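Local structure of glutaredoxin, CPYC type (Chlamydomonas reinhardtii, 7NCV) at residues Ala36-Gln39 / Phe40-Lys44; Leu97-Leu100 / Leu101-Ala104. The protein probably reduces disulfides in glutathione-dependent thiol-disulfide exchange, as a glutaredoxin of the CPYC type with glutathione disulfide oxidoreductase activity. One frame throughout, in Å; residues are numbered along the deposited sequence. Where two conformers were deposited one is given.

Contact 1 of 2, residues Ala36-Gln39 / Phe40-Lys44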
# COMPACT_ATOMS: atom_id res chain seq x y z
N ALA A 36 -6.07 -8.94 4.61
CA ALA A 36 -5.14 -9.04 5.73
C ALA A 36 -5.25 -7.83 6.65
O ALA A 36 -5.39 -7.98 7.89
CB ALA A 36 -3.72 -9.22 5.20
N LEU A 37 -5.20 -6.64 6.07
CA LEU A 37 -5.38 -5.42 6.86
C LEU A 37 -6.75 -5.41 7.53
O LEU A 37 -6.87 -4.92 8.68
CB LEU A 37 -5.20 -4.24 5.91
CG LEU A 37 -3.74 -4.03 5.54
CD1 LEU A 37 -3.68 -3.10 4.31
CD2 LEU A 37 -2.82 -3.50 6.68
N ASN A 38 -7.79 -5.87 6.83
CA ASN A 38 -9.16 -5.84 7.38
C ASN A 38 -9.32 -6.74 8.60
O ASN A 38 -10.31 -6.59 9.34
CB ASN A 38 -10.17 -6.24 6.31
CG ASN A 38 -10.29 -5.21 5.22
OD1 ASN A 38 -9.81 -4.08 5.33
ND2 ASN A 38 -10.97 -5.60 4.17
N GLN A 39 -8.38 -7.68 8.84
CA GLN A 39 -8.43 -8.44 10.09
C GLN A 39 -8.23 -7.55 11.31
O GLN A 39 -8.65 -7.93 12.42
CB GLN A 39 -7.37 -9.54 10.10
CG GLN A 39 -7.48 -10.51 8.96
CD GLN A 39 -6.37 -11.59 9.04
OE1 GLN A 39 -5.96 -12.17 8.03
NE2 GLN A 39 -5.89 -11.85 10.26
N PHE A 40 -7.59 -6.38 11.12
CA PHE A 40 -7.23 -5.50 12.22
C PHE A 40 -7.84 -4.12 12.15
O PHE A 40 -8.19 -3.59 13.20
CB PHE A 40 -5.71 -5.35 12.28
CG PHE A 40 -5.01 -6.70 12.40
CD1 PHE A 40 -4.97 -7.35 13.63
CD2 PHE A 40 -4.49 -7.31 11.27
CE1 PHE A 40 -4.35 -8.64 13.72
CE2 PHE A 40 -3.89 -8.58 11.38
CZ PHE A 40 -3.84 -9.22 12.59
N ILE A 41 -7.95 -3.52 10.95
CA ILE A 41 -8.32 -2.11 10.85
C ILE A 41 -9.26 -1.93 9.67
O ILE A 41 -9.16 -0.95 8.89
CB ILE A 41 -7.09 -1.21 10.71
CG1 ILE A 41 -6.18 -1.68 9.55
CG2 ILE A 41 -6.31 -1.14 12.04
CD1 ILE A 41 -5.12 -0.59 9.18
N ALA A 42 -10.23 -2.83 9.53
CA ALA A 42 -11.19 -2.69 8.45
C ALA A 42 -11.82 -1.30 8.47
O ALA A 42 -12.25 -0.83 9.53
CB ALA A 42 -12.29 -3.75 8.59
N GLY A 43 -11.95 -0.75 7.28
CA GLY A 43 -12.59 0.58 7.13
C GLY A 43 -11.78 1.77 7.58
O GLY A 43 -12.36 2.85 7.62
N LYS A 44 -10.49 1.64 7.92
CA LYS A 44 -9.80 2.76 8.57
C LYS A 44 -8.64 3.33 7.77
O LYS A 44 -8.04 4.29 8.24
CB LYS A 44 -9.31 2.33 9.96
CG LYS A 44 -10.43 1.96 10.95
CD LYS A 44 -9.90 1.55 12.34
CE LYS A 44 -11.01 1.27 13.31
NZ LYS A 44 -10.42 0.90 14.63
O HOH W 1 -11.17 -1.76 4.71
O HOH W 2 -10.99 -4.82 11.70
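Phe40 lays one face of its ring against the side chain of Gln39, whose CB sits 4.1 Å from the centroid of the Phe40 ring and 25° off its normal, a CH-pi contact displaced toward the rim. The two side chains run side by side in the same direction. A chi1 of -56° sets Phe40 CG beside its own backbone N, opposite the carbonyl carbon. The extended glutamine carries NE2 above the rim on that same face, with Gln39 NE2 4.0 Å from Phe40 CE2 and the amide and ring planes 26° apart. The carbonyl oxygen of Ala36 approaches the ring obliquely, Ala36 O lying 3.6 Å from Phe40 CD2.

At the same place along the chain helix 28-41 comes to its end. Leu37 O accepts twice: from Ile41 N at 2.9 Å, nearly along the C=O axis, and from Phe40 N, which stands above the carbonyl plane. Beyond Ile41, two waters take over the links between Asn38 and the chain that follows. One donates to Asn38 O and accepts from Ala42 N, at 3.0 Å from each. The other links Asn38 OD1 to Gly43 N, while the same OD1 is also hydrogen-bonded to Tyr45 OH. Ala42 CB lies 3.5 Å from Asn38 O. Ile41 to Lys44 form a type II beta turn, with Gly43 at its third position at positive phi, closed by Lys44 N bonding to Ile41 O.

Toward the sheet, Leu37 and Ile41 meet only loosely and both pack on Val19 of strand 19-23. The chemistry implies a helix end at which the direct bonds to Leu37 O are followed by water-mediated links from Asn38, where the chain passes from helix 28-41 to strand 46-49 of the beta-alpha-beta unit.

Contact 2 of 2, residues Leu97-Leu100 / Leu101-Ala104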
# COMPACT_ATOMS: atom_id res chain seq x y z
N LEU A 97 1.98 -8.08 11.43
CA LEU A 97 1.13 -7.01 10.89
C LEU A 97 0.48 -6.28 12.03
O LEU A 97 0.50 -5.04 12.07
CB LEU A 97 0.08 -7.57 9.95
CG LEU A 97 -0.80 -6.48 9.31
CD1 LEU A 97 0.14 -5.49 8.58
CD2 LEU A 97 -1.73 -7.13 8.33
N GLU A 98 -0.03 -7.02 13.02
CA GLU A 98 -0.61 -6.39 14.21
C GLU A 98 0.41 -5.49 14.91
O GLU A 98 0.10 -4.32 15.26
CB GLU A 98 -1.04 -7.50 15.16
CG GLU A 98 -1.62 -6.97 16.47
CD GLU A 98 -2.24 -8.04 17.31
OE1 GLU A 98 -1.79 -9.22 17.25
OE2 GLU A 98 -3.17 -7.72 18.08
N LYS A 99 1.64 -5.98 15.10
CA LYS A 99 2.65 -5.20 15.80
C LYS A 99 3.01 -3.93 15.01
O LYS A 99 3.15 -2.85 15.60
CB LYS A 99 3.88 -6.09 16.06
CG LYS A 99 4.99 -5.33 16.76
CD LYS A 99 4.97 -5.44 18.24
CE LYS A 99 6.40 -5.76 18.73
NZ LYS A 99 6.45 -6.12 20.17
N LEU A 100 3.16 -4.04 13.69
CA LEU A 100 3.51 -2.86 12.90
C LEU A 100 2.39 -1.84 12.96
O LEU A 100 2.62 -0.60 12.99
CB LEU A 100 3.75 -3.25 11.44
CG LEU A 100 5.03 -4.07 11.21
CD1 LEU A 100 5.04 -4.54 9.78
CD2 LEU A 100 6.27 -3.22 11.52
N LEU A 101 1.13 -2.31 12.96
CA LEU A 101 -0.01 -1.38 13.03
C LEU A 101 -0.03 -0.69 14.37
O LEU A 101 -0.36 0.52 14.44
CB LEU A 101 -1.33 -2.13 12.78
CG LEU A 101 -1.50 -2.61 11.33
CD1 LEU A 101 -2.75 -3.48 11.23
CD2 LEU A 101 -1.56 -1.46 10.27
N GLN A 102 0.27 -1.41 15.44
CA GLN A 102 0.36 -0.79 16.76
C GLN A 102 1.44 0.28 16.80
O GLN A 102 1.19 1.41 17.29
CB GLN A 102 0.60 -1.86 17.81
CG GLN A 102 -0.62 -2.76 18.00
CD GLN A 102 -0.29 -4.07 18.75
OE1 GLN A 102 0.84 -4.55 18.72
NE2 GLN A 102 -1.28 -4.64 19.42
N GLU A 103 2.62 -0.04 16.27
CA GLU A 103 3.75 0.88 16.27
C GLU A 103 3.43 2.12 15.44
O GLU A 103 3.89 3.24 15.78
CB GLU A 103 4.99 0.16 15.76
CG GLU A 103 5.46 -0.93 16.79
CD GLU A 103 6.60 -1.76 16.29
OE1 GLU A 103 6.89 -1.75 15.07
OE2 GLU A 103 7.21 -2.41 17.16
N ALA A 104 2.62 1.98 14.39
CA ALA A 104 2.18 3.11 13.56
C ALA A 104 1.10 3.96 14.21
O ALA A 104 0.76 5.03 13.66
CB ALA A 104 1.62 2.60 12.23
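Leu97 and Leu101, one helical turn apart, supply the apolar part of the contact: Leu97 CG lies 4.1 Å from Leu101 CD1 and the two side chains cross at a slant. With its CG opposite the backbone N (chi1 -177°), Leu97 brings its branch point toward Leu101.

The backbone bonding is regular alpha-helix. Leu101 N donates to Leu97 O, Gln102 N to Glu98 O, Glu103 N to Lys99 O and Ala104 N to Leu100 O, each pair 2.9 Å apart; the N-H...O angle drops to 145° at Ala104, and the other three bonds are straighter.

The polar side chains meet mainly through their aliphatic parts. Gln102 NE2 passes 3.8 Å from Glu98 CG, with amide and carboxylate planes 31° apart. The Lys99 chain, bent at chi2 and chi3, places its CG 3.7 Å from Glu103 OE2, yet Lys99 NZ stays 4.8 Å from Glu103 OE2, so any attraction between these opposite charges is probably modest.

Leu97, Leu101 and Ala104 rest on Ile77 of strand 74-77. Leu97 also reaches Ala91 and Ala92 of helix 85-94, while Leu101 packs on Phe40 and Ile41 of helix 28-41.

The end of helix 28-41 in contact 1 packs directly on helix 96-103 in contact 2, their centres about 12 Å apart. Phe40 CB lies 3.7 Å from Leu101 CD1 and Ile41 CD1 3.8 Å from Leu101 CD2, so Leu101 joins two successive residues of the first helix. Farther round the ring, Phe40 CE1 is 3.8 Å from Glu98 CB. Ala36 O is 3.8 Å from Leu97 CD2. A bound sodium ion lies about 4 Å from the Ile41 side chain, and the side chain of Leu101 is about 6 Å from a bound sodium ion. The redox pair Cys27 and Cys30, not disulfide-bonded here, lies at the start of helix 28-41, far along the same helix from contact 1.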